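HK97 Family Phage Portal Protein (Corynebacterium diphtheriae, PDB 3KDR) probably forms, as a dodecamer of identical subunits, the portal of an HK97-family phage, the ring through which DNA would enter and leave the capsid. Local coordinates at residues 30-35 and 59-64; 48-53 and 91-96; 70-75 and 127-132; 76-81 and 119-124. All coordinates share one frame; numbering follows the deposited sequence.

The four contacts illustrate how helices, a loop and a small antiparallel sheet are joined by different chemistry. Contacts 1, 3 and 4 are buried, whereas contact 2 is only partly so and has a sulfate beside it. Helix 60-74 serves two of them: its first turn packs apolar side chains on helix 18-33 in contact 1, and carbonyls near its C-terminal end accept backbone N-H groups in contact 3. Contacts 2 and 4 meet in the same sheet, where strand 76-83 lies between strands 89-95 and 119-123. Contact 4 joins its two strands by regular hydrogen bonds, while contact 2 has none across it and is bridged by Arg63, a residue of the 59-64 segment.

Contact 1: 30-35 and 59-64; sequences TVARTP and TPFHRM
Phe61 and Met64, one helical turn apart, receive the last turn of helix 18-33 with Ala32 set between them. Phe61 comes first along 59-64. With CG anti to the backbone N (chi1 172°), its ring swings toward the partner helix until CE1 lies 3.6 Å from Ala32 CB. The aliphatic part of Arg33 meets the edge of the same ring, its CG lying near the ring plane at 3.9 Å from Phe61 CE1; the two side chains run alongside each other and point the same way. Ser264 and Glu260 of a second subunit pack on Phe61 and Arg33 respectively. Arg63 turns from this interface toward strand 76-83, where it makes a cation-pi contact with Trp79. Met64, modelled as selenomethionine, then closes the contact. Its CG touches Val31 CG1 at 3.6 Å, the two side chains crossing at about a right angle, and its CB stands 4.3 Å from Ala32 CB. Beyond CG the chain bends away toward Ile266 and Phe286. No hydrogen bond spans the segments. The small Ala32 lets its CA come within 5.0 Å of Met64 CA, a close, apolar helix-helix contact built around an alanine.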
loop_
_atom_site.group_PDB
_atom_site.type_symbol
_atom_site.label_atom_id
_atom_site.label_comp_id
_atom_site.label_asym_id
_atom_site.label_seq_id
_atom_site.Cartn_x
_atom_site.Cartn_y
_atom_site.Cartn_z
ATOM N N THR C 30 31.255 -24.978 -2.669
ATOM C CA THR C 30 32.114 -23.937 -2.150
ATOM C C THR C 30 33.263 -24.561 -1.399
ATOM O O THR C 30 34.383 -24.211 -1.602
ATOM C CB THR C 30 31.299 -23.039 -1.267
ATOM O OG1 THR C 30 30.193 -22.577 -2.049
ATOM C CG2 THR C 30 32.095 -21.867 -0.782
ATOM N N VAL C 31 32.947 -25.515 -0.539
ATOM C CA VAL C 31 33.956 -26.232 0.184
ATOM C C VAL C 31 34.921 -26.787 -0.797
ATOM O O VAL C 31 36.105 -26.486 -0.708
ATOM C CB VAL C 31 33.392 -27.393 1.014
ATOM C CG1 VAL C 31 34.503 -28.199 1.550
ATOM C CG2 VAL C 31 32.528 -26.852 2.139
ATOM N N ALA C 32 34.417 -27.565 -1.753
ATOM C CA ALA C 32 35.275 -28.167 -2.777
ATOM C C ALA C 32 36.151 -27.163 -3.493
ATOM O O ALA C 32 37.266 -27.454 -3.766
ATOM C CB ALA C 32 34.492 -28.938 -3.773
ATOM N N ARG C 33 35.687 -25.964 -3.749
ATOM C CA ARG C 33 36.495 -25.039 -4.521
ATOM C C ARG C 33 37.536 -24.342 -3.694
ATOM O O ARG C 33 38.423 -23.667 -4.206
ATOM C CB ARG C 33 35.621 -23.988 -5.151
ATOM C CG ARG C 33 34.711 -24.544 -6.169
ATOM C CD ARG C 33 33.884 -23.466 -6.779
ATOM N NE ARG C 33 34.711 -22.307 -7.030
ATOM C CZ ARG C 33 34.260 -21.056 -7.073
ATOM N NH1 ARG C 33 32.948 -20.785 -6.926
ATOM N NH2 ARG C 33 35.121 -20.062 -7.314
ATOM N N THR C 34 37.441 -24.486 -2.404
ATOM C CA THR C 34 38.252 -23.657 -1.574
ATOM C C THR C 34 39.585 -24.346 -1.258
ATOM O O THR C 34 39.616 -25.455 -0.759
ATOM C CB THR C 34 37.515 -23.365 -0.310
ATOM O OG1 THR C 34 36.234 -22.826 -0.659
ATOM C CG2 THR C 34 38.302 -22.391 0.540
ATOM N N PRO C 35 40.682 -23.688 -1.566
ATOM C CA PRO C 35 41.952 -24.309 -1.398
ATOM C C PRO C 35 42.299 -24.597 0.048
ATOM O O PRO C 35 41.989 -23.811 0.930
ATOM C CB PRO C 35 42.925 -23.258 -1.961
ATOM C CG PRO C 35 42.193 -22.511 -2.872
ATOM C CD PRO C 35 40.817 -22.415 -2.285
ATOM N N THR C 59 39.711 -36.840 -8.501
ATOM C CA THR C 59 40.429 -35.573 -8.306
ATOM C C THR C 59 40.274 -35.015 -6.905
ATOM O O THR C 59 39.366 -35.374 -6.137
ATOM C CB THR C 59 39.903 -34.461 -9.195
ATOM O OG1 THR C 59 38.513 -34.294 -8.933
ATOM C CG2 THR C 59 40.105 -34.772 -10.703
ATOM N N PRO C 60 41.167 -34.113 -6.550
ATOM C CA PRO C 60 41.089 -33.553 -5.212
ATOM C C PRO C 60 39.829 -32.748 -4.990
ATOM O O PRO C 60 39.396 -32.635 -3.865
ATOM C CB PRO C 60 42.342 -32.658 -5.151
ATOM C CG PRO C 60 43.273 -33.307 -6.049
ATOM C CD PRO C 60 42.442 -33.765 -7.184
ATOM N N PHE C 61 39.290 -32.181 -6.065
ATOM C CA PHE C 61 38.034 -31.448 -6.037
ATOM C C PHE C 61 36.906 -32.403 -5.752
ATOM O O PHE C 61 36.093 -32.162 -4.877
ATOM C CB PHE C 61 37.794 -30.755 -7.389
ATOM C CG PHE C 61 36.432 -30.125 -7.543
ATOM C CD1 PHE C 61 36.186 -28.848 -7.073
ATOM C CD2 PHE C 61 35.388 -30.810 -8.169
ATOM C CE1 PHE C 61 34.952 -28.270 -7.231
ATOM C CE2 PHE C 61 34.132 -30.220 -8.309
ATOM C CZ PHE C 61 33.932 -28.957 -7.845
ATOM N N HIS C 62 36.830 -33.499 -6.469
ATOM C CA HIS C 62 35.731 -34.415 -6.199
ATOM C C HIS C 62 35.899 -35.076 -4.832
ATOM O O HIS C 62 34.931 -35.418 -4.166
ATOM C CB HIS C 62 35.526 -35.402 -7.364
ATOM C CG HIS C 62 35.304 -34.714 -8.715
ATOM N ND1 HIS C 62 34.054 -34.295 -9.160
ATOM C CD2 HIS C 62 36.184 -34.363 -9.702
ATOM C CE1 HIS C 62 34.180 -33.742 -10.356
ATOM N NE2 HIS C 62 35.460 -33.761 -10.705
ATOM N N ARG C 63 37.122 -35.171 -4.346
ATOM C CA ARG C 63 37.318 -35.786 -3.056
ATOM C C ARG C 63 36.698 -34.907 -2.014
ATOM O O ARG C 63 36.056 -35.376 -1.118
ATOM C CB ARG C 63 38.810 -36.002 -2.810
ATOM C CG ARG C 63 39.122 -36.396 -1.379
ATOM C CD ARG C 63 40.608 -36.399 -1.031
ATOM N NE ARG C 63 41.234 -35.107 -1.215
ATOM C CZ ARG C 63 42.553 -34.924 -1.329
ATOM N NH1 ARG C 63 43.390 -35.947 -1.259
ATOM N NH2 ARG C 63 43.050 -33.715 -1.514
HETATM N N MSE C 64 36.897 -33.614 -2.132
HETATM C CA MSE C 64 36.382 -32.752 -1.125
HETATM C C MSE C 64 34.894 -32.653 -1.274
HETATM O O MSE C 64 34.176 -32.564 -0.312
HETATM C CB MSE C 64 37.013 -31.366 -1.239
HETATM C CG MSE C 64 36.816 -30.483 0.021
HETATM SE SE MSE C 64 37.248 -31.403 1.668
HETATM C CE MSE C 64 39.143 -31.013 1.696
#

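Contact 2: 48-53 and 91-96; sequences VAAPPG and GAIHIP. With SO4 (sulfate ion), chain I.
Ala49 lies against Ala92 and Ile93, where an irregular loop runs beside the outer strand 89-95 without pairing to it. Ala49 CA approaches Ala92 O in a bent CA-H...O contact (3.0 Å), and Gly91 CA meets Val48 O at 3.6 Å in a similar one. No conventional hydrogen bond joins the two segments. The main side-chain contribution is the CG2 methyl of Ile93, which reaches Ala49 O at 3.4 Å and also sits 4.3 Å from Ala49 CB. The same CG2 is 4.3 Å from Ala50 CB. With CG1 between the backbone N and the carbonyl carbon (chi1 61°), CG2 is the branch turned to the loop, while the end of the longer arm leads away. In the next shell Arg63 links the two backbones: its NH1 hydrogen-bonds to Ala92 O and, weakly, to Val48 O. Gln58 steadies both sides, through a backbone bond to Ala50 and through its side-chain OE1 to His94 N. Further along the strand, His94 NE2 bonds to Asp70 OD1 while ND1 faces O1 of a sulfate, probably from the crystallisation liquor; the modelled bond is implausibly short, so its detail is doubtful. The guanidinium of Arg63 thus probably helps to hold the loop by drawing on carbonyls of both segments, and the Asp70 carboxylate could favour a protonated His94, though the poorly defined sulfate adds no weight.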
loop_
_atom_site.group_PDB
_atom_site.type_symbol
_atom_site.label_atom_id
_atom_site.label_comp_id
_atom_site.label_asym_id
_atom_site.label_seq_id
_atom_site.Cartn_x
_atom_site.Cartn_y
_atom_site.Cartn_z
ATOM N N VAL C 48 46.976 -34.417 -4.282
ATOM C CA VAL C 48 46.895 -35.717 -4.898
ATOM C C VAL C 48 45.804 -36.521 -4.208
ATOM O O VAL C 48 45.873 -36.754 -3.021
ATOM C CB VAL C 48 48.250 -36.463 -4.738
ATOM C CG1 VAL C 48 48.202 -37.850 -5.253
ATOM C CG2 VAL C 48 49.273 -35.756 -5.457
ATOM N N ALA C 49 44.784 -36.937 -4.951
ATOM C CA ALA C 49 43.786 -37.849 -4.395
ATOM C C ALA C 49 44.107 -39.211 -4.964
ATOM O O ALA C 49 44.770 -40.025 -4.323
ATOM C CB ALA C 49 42.423 -37.431 -4.759
ATOM N N ALA C 50 43.695 -39.447 -6.197
ATOM C CA ALA C 50 44.062 -40.662 -6.894
ATOM C C ALA C 50 45.364 -40.430 -7.566
ATOM O O ALA C 50 45.594 -39.396 -8.184
ATOM C CB ALA C 50 43.072 -40.998 -7.903
ATOM N N PRO C 51 46.229 -41.407 -7.473
ATOM C CA PRO C 51 47.523 -41.352 -8.157
ATOM C C PRO C 51 47.319 -41.506 -9.645
ATOM O O PRO C 51 46.197 -41.807 -10.081
ATOM C CB PRO C 51 48.277 -42.541 -7.587
ATOM C CG PRO C 51 47.192 -43.438 -6.995
ATOM C CD PRO C 51 46.129 -42.517 -6.521
ATOM N N PRO C 52 48.364 -41.273 -10.428
ATOM C CA PRO C 52 48.226 -41.261 -11.868
ATOM C C PRO C 52 47.688 -42.537 -12.535
ATOM O O PRO C 52 46.855 -42.422 -13.463
ATOM C CB PRO C 52 49.635 -40.945 -12.315
ATOM C CG PRO C 52 50.101 -40.016 -11.280
ATOM C CD PRO C 52 49.530 -40.495 -9.997
ATOM N N GLY C 53 48.136 -43.714 -12.071
ATOM C CA GLY C 53 47.716 -45.001 -12.666
ATOM C C GLY C 53 46.809 -45.837 -11.775
ATOM O O GLY C 53 47.288 -46.485 -10.843
ATOM N N GLY C 91 48.876 -39.683 -0.660
ATOM C CA GLY C 91 47.635 -39.374 -1.363
ATOM C C GLY C 91 46.459 -39.954 -0.600
ATOM O O GLY C 91 46.654 -40.828 0.249
ATOM N N ALA C 92 45.259 -39.469 -0.868
ATOM C CA ALA C 92 44.116 -39.935 -0.132
ATOM C C ALA C 92 42.898 -39.856 -1.031
ATOM O O ALA C 92 42.714 -38.872 -1.755
ATOM C CB ALA C 92 43.920 -39.080 1.139
ATOM N N ILE C 93 42.053 -40.871 -0.984
ATOM C CA ILE C 93 40.830 -40.803 -1.720
ATOM C C ILE C 93 39.634 -40.992 -0.837
ATOM O O ILE C 93 39.648 -41.785 0.074
ATOM C CB ILE C 93 40.743 -41.872 -2.865
ATOM C CG1 ILE C 93 40.816 -43.290 -2.317
ATOM C CG2 ILE C 93 41.790 -41.646 -3.902
ATOM C CD1 ILE C 93 40.185 -44.316 -3.259
ATOM N N HIS C 94 38.577 -40.284 -1.159
ATOM C CA HIS C 94 37.311 -40.489 -0.533
ATOM C C HIS C 94 36.714 -41.756 -0.994
ATOM O O HIS C 94 36.729 -42.042 -2.167
ATOM C CB HIS C 94 36.370 -39.394 -0.954
ATOM C CG HIS C 94 34.949 -39.666 -0.606
ATOM N ND1 HIS C 94 34.097 -40.302 -1.469
ATOM C CD2 HIS C 94 34.229 -39.384 0.505
ATOM C CE1 HIS C 94 32.916 -40.422 -0.897
ATOM N NE2 HIS C 94 32.969 -39.875 0.302
ATOM N N ILE C 95 36.135 -42.495 -0.068
ATOM C CA ILE C 95 35.470 -43.756 -0.392
ATOM C C ILE C 95 34.045 -43.714 0.122
ATOM O O ILE C 95 33.753 -43.073 1.131
ATOM C CB ILE C 95 36.179 -44.918 0.284
ATOM C CG1 ILE C 95 36.246 -44.704 1.807
ATOM C CG2 ILE C 95 37.541 -45.015 -0.219
ATOM C CD1 ILE C 95 36.619 -45.902 2.581
ATOM N N PRO C 96 33.153 -44.422 -0.531
ATOM C CA PRO C 96 31.720 -44.247 -0.243
ATOM C C PRO C 96 31.340 -44.801 1.067
ATOM O O PRO C 96 32.013 -45.709 1.549
ATOM C CB PRO C 96 31.054 -45.082 -1.331
ATOM C CG PRO C 96 32.065 -45.098 -2.451
ATOM C CD PRO C 96 33.391 -45.156 -1.773
HETATM S S SO4 I . 33.090 -41.073 -4.625
HETATM O O1 SO4 I . 34.175 -40.528 -3.801
HETATM O O2 SO4 I . 32.708 -40.036 -5.597
HETATM O O3 SO4 I . 33.632 -42.263 -5.317
HETATM O O4 SO4 I . 31.906 -41.354 -3.774
#

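Contact 3: 70-75 and 127-132; sequences DLLFNG and GGLLTH
Leu129 and Leu130 face the final turn of helix 60-74 with their side chains spread to different partners. Leu130 crosses Phe73 at a slant and meets the edge of its ring, its CG lying near the ring plane at 4.1 Å from Phe73 CD1. Its CD1 methyl continues to the amide of Asn74, 3.8 Å from ND2. Leu129 takes the other direction and sets CD1 4.1 Å from Leu72 CG, the Leu72 branch point being brought there by a chi1 of -165° that places CG anti to the backbone N. Between these apolar pairs the backbones are bonded directly. Leu129 N donates to Leu72 O at 3.0 Å, and Leu130 N donates to Phe73 O at 3.0 Å, with N-H...O angles of 166° and 157°. Carbonyls near the end of one helix thus accept the first N-H groups of another. Glycines permit the close approach: Gly75 leaves the helix with positive phi, and Gly128, at the N-cap position, brings its CA to 4.1 Å from Asn74 CA. Gly128 O takes both Thr131 N and His132 N, while His132 NE2 accepts from Gly127 N, tying the approach to the short helix to its last residue. Around this junction, Phe73 packs on Val20 of helix 18-33 and on Ala14 of helix 11-14, Leu72 rests on Leu27, and His132 touches Leu15 of a third subunit. Gly75 pairs its backbone with Gly124, so the junction sits at the end of the sheet where strand 76-83 begins and strand 119-123 ends.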
loop_
_atom_site.group_PDB
_atom_site.type_symbol
_atom_site.label_atom_id
_atom_site.label_comp_id
_atom_site.label_asym_id
_atom_site.label_seq_id
_atom_site.Cartn_x
_atom_site.Cartn_y
_atom_site.Cartn_z
ATOM N N ASP C 70 29.094 -36.147 2.203
ATOM C CA ASP C 70 28.971 -37.188 3.204
ATOM C C ASP C 70 28.664 -36.591 4.579
ATOM O O ASP C 70 27.806 -37.029 5.328
ATOM C CB ASP C 70 30.276 -37.953 3.294
ATOM C CG ASP C 70 30.289 -39.231 2.495
ATOM O OD1 ASP C 70 31.355 -39.899 2.539
ATOM O OD2 ASP C 70 29.280 -39.577 1.846
ATOM N N LEU C 71 29.390 -35.552 4.893
ATOM C CA LEU C 71 29.271 -34.950 6.198
ATOM C C LEU C 71 27.912 -34.371 6.380
ATOM O O LEU C 71 27.316 -34.510 7.404
ATOM C CB LEU C 71 30.304 -33.842 6.336
ATOM C CG LEU C 71 31.550 -34.135 7.153
ATOM C CD1 LEU C 71 31.763 -35.599 7.474
ATOM C CD2 LEU C 71 32.695 -33.569 6.396
ATOM N N LEU C 72 27.443 -33.680 5.371
ATOM C CA LEU C 72 26.179 -32.984 5.426
ATOM C C LEU C 72 24.981 -33.884 5.635
ATOM O O LEU C 72 24.159 -33.620 6.482
ATOM C CB LEU C 72 26.035 -32.351 4.087
ATOM C CG LEU C 72 25.041 -31.264 3.805
ATOM C CD1 LEU C 72 25.204 -30.106 4.739
ATOM C CD2 LEU C 72 25.372 -30.830 2.403
ATOM N N PHE C 73 24.889 -34.924 4.805
ATOM C CA PHE C 73 23.817 -35.898 4.854
ATOM C C PHE C 73 23.955 -36.989 5.860
ATOM O O PHE C 73 22.960 -37.379 6.456
ATOM C CB PHE C 73 23.677 -36.555 3.506
ATOM C CG PHE C 73 23.091 -35.664 2.502
ATOM C CD1 PHE C 73 21.734 -35.461 2.474
ATOM C CD2 PHE C 73 23.880 -34.975 1.624
ATOM C CE1 PHE C 73 21.173 -34.623 1.582
ATOM C CE2 PHE C 73 23.300 -34.127 0.710
ATOM C CZ PHE C 73 21.938 -33.966 0.691
ATOM N N ASN C 74 25.161 -37.529 6.028
ATOM C CA ASN C 74 25.343 -38.685 6.899
ATOM C C ASN C 74 26.103 -38.419 8.171
ATOM O O ASN C 74 26.129 -39.229 9.046
ATOM C CB ASN C 74 25.999 -39.762 6.105
ATOM C CG ASN C 74 25.033 -40.469 5.272
ATOM O OD1 ASN C 74 24.346 -41.346 5.758
ATOM N ND2 ASN C 74 24.921 -40.077 4.001
ATOM N N GLY C 75 26.733 -37.275 8.298
ATOM C CA GLY C 75 27.379 -36.952 9.579
ATOM C C GLY C 75 28.818 -37.421 9.727
ATOM O O GLY C 75 29.472 -37.080 10.720
ATOM N N GLY C 127 24.443 -35.121 13.011
ATOM C CA GLY C 127 24.379 -36.516 12.658
ATOM C C GLY C 127 23.957 -36.736 11.243
ATOM O O GLY C 127 23.671 -37.857 10.841
ATOM N N GLY C 128 23.845 -35.660 10.490
ATOM C CA GLY C 128 23.438 -35.777 9.103
ATOM C C GLY C 128 21.981 -35.458 8.900
ATOM O O GLY C 128 21.106 -35.863 9.687
ATOM N N LEU C 129 21.722 -34.737 7.827
ATOM C CA LEU C 129 20.379 -34.368 7.473
ATOM C C LEU C 129 19.477 -35.571 7.215
ATOM O O LEU C 129 18.266 -35.493 7.367
ATOM C CB LEU C 129 20.406 -33.536 6.203
ATOM C CG LEU C 129 21.109 -32.211 6.385
ATOM C CD1 LEU C 129 21.187 -31.604 5.038
ATOM C CD2 LEU C 129 20.359 -31.315 7.383
ATOM N N LEU C 130 20.061 -36.668 6.776
ATOM C CA LEU C 130 19.283 -37.869 6.629
ATOM C C LEU C 130 18.795 -38.360 7.944
ATOM O O LEU C 130 17.810 -39.019 7.992
ATOM C CB LEU C 130 20.062 -38.978 5.961
ATOM C CG LEU C 130 20.291 -38.743 4.476
ATOM C CD1 LEU C 130 21.077 -39.881 3.949
ATOM C CD2 LEU C 130 18.989 -38.549 3.689
ATOM N N THR C 131 19.463 -38.086 9.036
ATOM C CA THR C 131 18.807 -38.386 10.299
ATOM C C THR C 131 17.847 -37.222 10.603
ATOM O O THR C 131 16.659 -37.389 10.744
ATOM C CB THR C 131 19.826 -38.605 11.442
ATOM O OG1 THR C 131 20.385 -39.905 11.329
ATOM C CG2 THR C 131 19.165 -38.512 12.754
ATOM N N HIS C 132 18.363 -36.014 10.679
ATOM C CA HIS C 132 17.583 -34.964 11.307
ATOM C C HIS C 132 16.461 -34.450 10.480
ATOM O O HIS C 132 15.417 -34.123 11.016
ATOM C CB HIS C 132 18.457 -33.800 11.675
ATOM C CG HIS C 132 19.546 -34.150 12.621
ATOM N ND1 HIS C 132 19.314 -34.774 13.823
ATOM C CD2 HIS C 132 20.879 -33.956 12.544
ATOM C CE1 HIS C 132 20.464 -34.948 14.446
ATOM N NE2 HIS C 132 21.428 -34.461 13.691
#

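Contact 4: 76-81 and 119-124; sequences VACWAL and VCIFVG
Ala77 and Trp79 pair with Phe122 and Cys120 as the hydrogen-bonded rungs of an antiparallel sheet in which strand 76-83 is central. Four backbone bonds hold the strands: Phe122 N to Ala77 O at 2.8 Å, Ala77 N to Phe122 O at 3.0 Å, Cys120 N to Trp79 O at 2.8 Å, and Trp79 N to Cys120 O at 2.9 Å, the last almost straight at 179°. The alternate pairs, Val76 with Val123, Cys78 with Ile121 and Ala80 with Val119, are non-hydrogen-bonded. On the sheet face carrying Trp79 and Phe122, the two rings form a T-shaped stack, with planes at 67° and the centroids of the Phe122 ring and the Trp79 five-membered ring 4.7 Å apart. The Phe122 edge, led by CE2, stands over the indole. Trp79 NE1 bonds to Thr67 of helix 60-74, helping to fix the indole, and Ile266 and Leu270 of helix 247-270 pack on Phe122. The opposite face holds Cys78, whose SG touches both Val119 CG2 and Ile121 CG1. Backbone bonds from Ile121 continue to a third subunit, so the pairing reaches beyond this chain. Leu81 folds over the partner strand, its CD2 resting 3.8 Å from Cys120 CB.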
loop_
_atom_site.group_PDB
_atom_site.type_symbol
_atom_site.label_atom_id
_atom_site.label_comp_id
_atom_site.label_asym_id
_atom_site.label_seq_id
_atom_site.Cartn_x
_atom_site.Cartn_y
_atom_site.Cartn_z
ATOM N N VAL C 76 29.308 -38.182 8.753
ATOM C CA VAL C 76 30.648 -38.722 8.807
ATOM C C VAL C 76 31.148 -38.903 7.418
ATOM O O VAL C 76 30.336 -38.944 6.505
ATOM C CB VAL C 76 30.641 -40.089 9.416
ATOM C CG1 VAL C 76 30.460 -39.985 10.869
ATOM C CG2 VAL C 76 29.544 -40.882 8.782
ATOM N N ALA C 77 32.469 -39.029 7.260
ATOM C CA ALA C 77 33.074 -39.317 5.944
ATOM C C ALA C 77 34.330 -40.068 6.183
ATOM O O ALA C 77 34.885 -39.942 7.249
ATOM C CB ALA C 77 33.373 -38.063 5.188
ATOM N N CYS C 78 34.769 -40.852 5.197
ATOM C CA CYS C 78 36.100 -41.509 5.231
ATOM C C CYS C 78 36.943 -41.252 4.015
ATOM O O CYS C 78 36.454 -41.291 2.874
ATOM C CB CYS C 78 35.934 -43.000 5.295
ATOM S SG CYS C 78 37.247 -43.876 6.072
ATOM N N TRP C 79 38.220 -41.017 4.259
ATOM C CA TRP C 79 39.238 -41.050 3.204
ATOM C C TRP C 79 40.024 -42.301 3.450
ATOM O O TRP C 79 40.300 -42.622 4.602
ATOM C CB TRP C 79 40.189 -39.853 3.325
ATOM C CG TRP C 79 39.619 -38.582 2.920
ATOM C CD1 TRP C 79 38.342 -38.337 2.537
ATOM C CD2 TRP C 79 40.297 -37.359 2.843
ATOM N NE1 TRP C 79 38.185 -37.034 2.204
ATOM C CE2 TRP C 79 39.373 -36.398 2.397
ATOM C CE3 TRP C 79 41.611 -36.977 3.069
ATOM C CZ2 TRP C 79 39.704 -35.087 2.213
ATOM C CZ3 TRP C 79 41.935 -35.650 2.890
ATOM C CH2 TRP C 79 40.987 -34.727 2.460
ATOM N N ALA C 80 40.383 -43.008 2.391
ATOM C CA ALA C 80 41.298 -44.150 2.512
ATOM C C ALA C 80 42.668 -43.669 2.132
ATOM O O ALA C 80 42.879 -43.281 1.002
ATOM C CB ALA C 80 40.884 -45.262 1.630
ATOM N N LEU C 81 43.591 -43.698 3.069
ATOM C CA LEU C 81 44.873 -43.103 2.842
ATOM C C LEU C 81 45.822 -44.073 2.165
ATOM O O LEU C 81 45.818 -45.272 2.498
ATOM C CB LEU C 81 45.500 -42.680 4.147
ATOM C CG LEU C 81 44.604 -41.935 5.110
ATOM C CD1 LEU C 81 45.441 -41.677 6.297
ATOM C CD2 LEU C 81 44.091 -40.627 4.541
ATOM N N VAL C 119 43.439 -45.098 7.154
ATOM C CA VAL C 119 42.143 -44.483 6.978
ATOM C C VAL C 119 42.082 -43.169 7.710
ATOM O O VAL C 119 42.734 -43.018 8.718
ATOM C CB VAL C 119 41.078 -45.476 7.534
ATOM C CG1 VAL C 119 40.595 -45.065 8.891
ATOM C CG2 VAL C 119 39.956 -45.638 6.577
ATOM N N CYS C 120 41.293 -42.222 7.221
ATOM C CA CYS C 120 41.017 -40.985 7.992
ATOM C C CYS C 120 39.575 -40.619 8.002
ATOM O O CYS C 120 39.007 -40.390 6.959
ATOM C CB CYS C 120 41.750 -39.817 7.406
ATOM S SG CYS C 120 41.387 -38.197 8.126
ATOM N N ILE C 121 38.986 -40.560 9.183
ATOM C CA ILE C 121 37.556 -40.442 9.290
ATOM C C ILE C 121 37.206 -39.114 9.855
ATOM O O ILE C 121 37.753 -38.763 10.873
ATOM C CB ILE C 121 36.990 -41.496 10.203
ATOM C CG1 ILE C 121 36.973 -42.809 9.446
ATOM C CG2 ILE C 121 35.560 -41.104 10.681
ATOM C CD1 ILE C 121 36.777 -43.993 10.337
ATOM N N PHE C 122 36.257 -38.426 9.228
ATOM C CA PHE C 122 35.855 -37.090 9.581
ATOM C C PHE C 122 34.494 -37.105 10.243
ATOM O O PHE C 122 33.599 -37.745 9.764
ATOM C CB PHE C 122 35.682 -36.295 8.332
ATOM C CG PHE C 122 36.918 -36.096 7.556
ATOM C CD1 PHE C 122 37.673 -34.973 7.766
ATOM C CD2 PHE C 122 37.297 -36.966 6.560
ATOM C CE1 PHE C 122 38.805 -34.712 7.041
ATOM C CE2 PHE C 122 38.440 -36.711 5.822
ATOM C CZ PHE C 122 39.184 -35.584 6.072
ATOM N N VAL C 123 34.329 -36.334 11.305
ATOM C CA VAL C 123 33.038 -36.216 12.004
ATOM C C VAL C 123 32.432 -34.848 11.737
ATOM O O VAL C 123 33.092 -33.843 11.866
ATOM C CB VAL C 123 33.236 -36.333 13.502
ATOM C CG1 VAL C 123 31.990 -36.034 14.231
ATOM C CG2 VAL C 123 33.755 -37.706 13.861
ATOM N N GLY C 124 31.164 -34.800 11.380
ATOM C CA GLY C 124 30.598 -33.567 10.879
ATOM C C GLY C 124 30.236 -32.609 11.964
ATOM O O GLY C 124 30.863 -32.603 12.976
#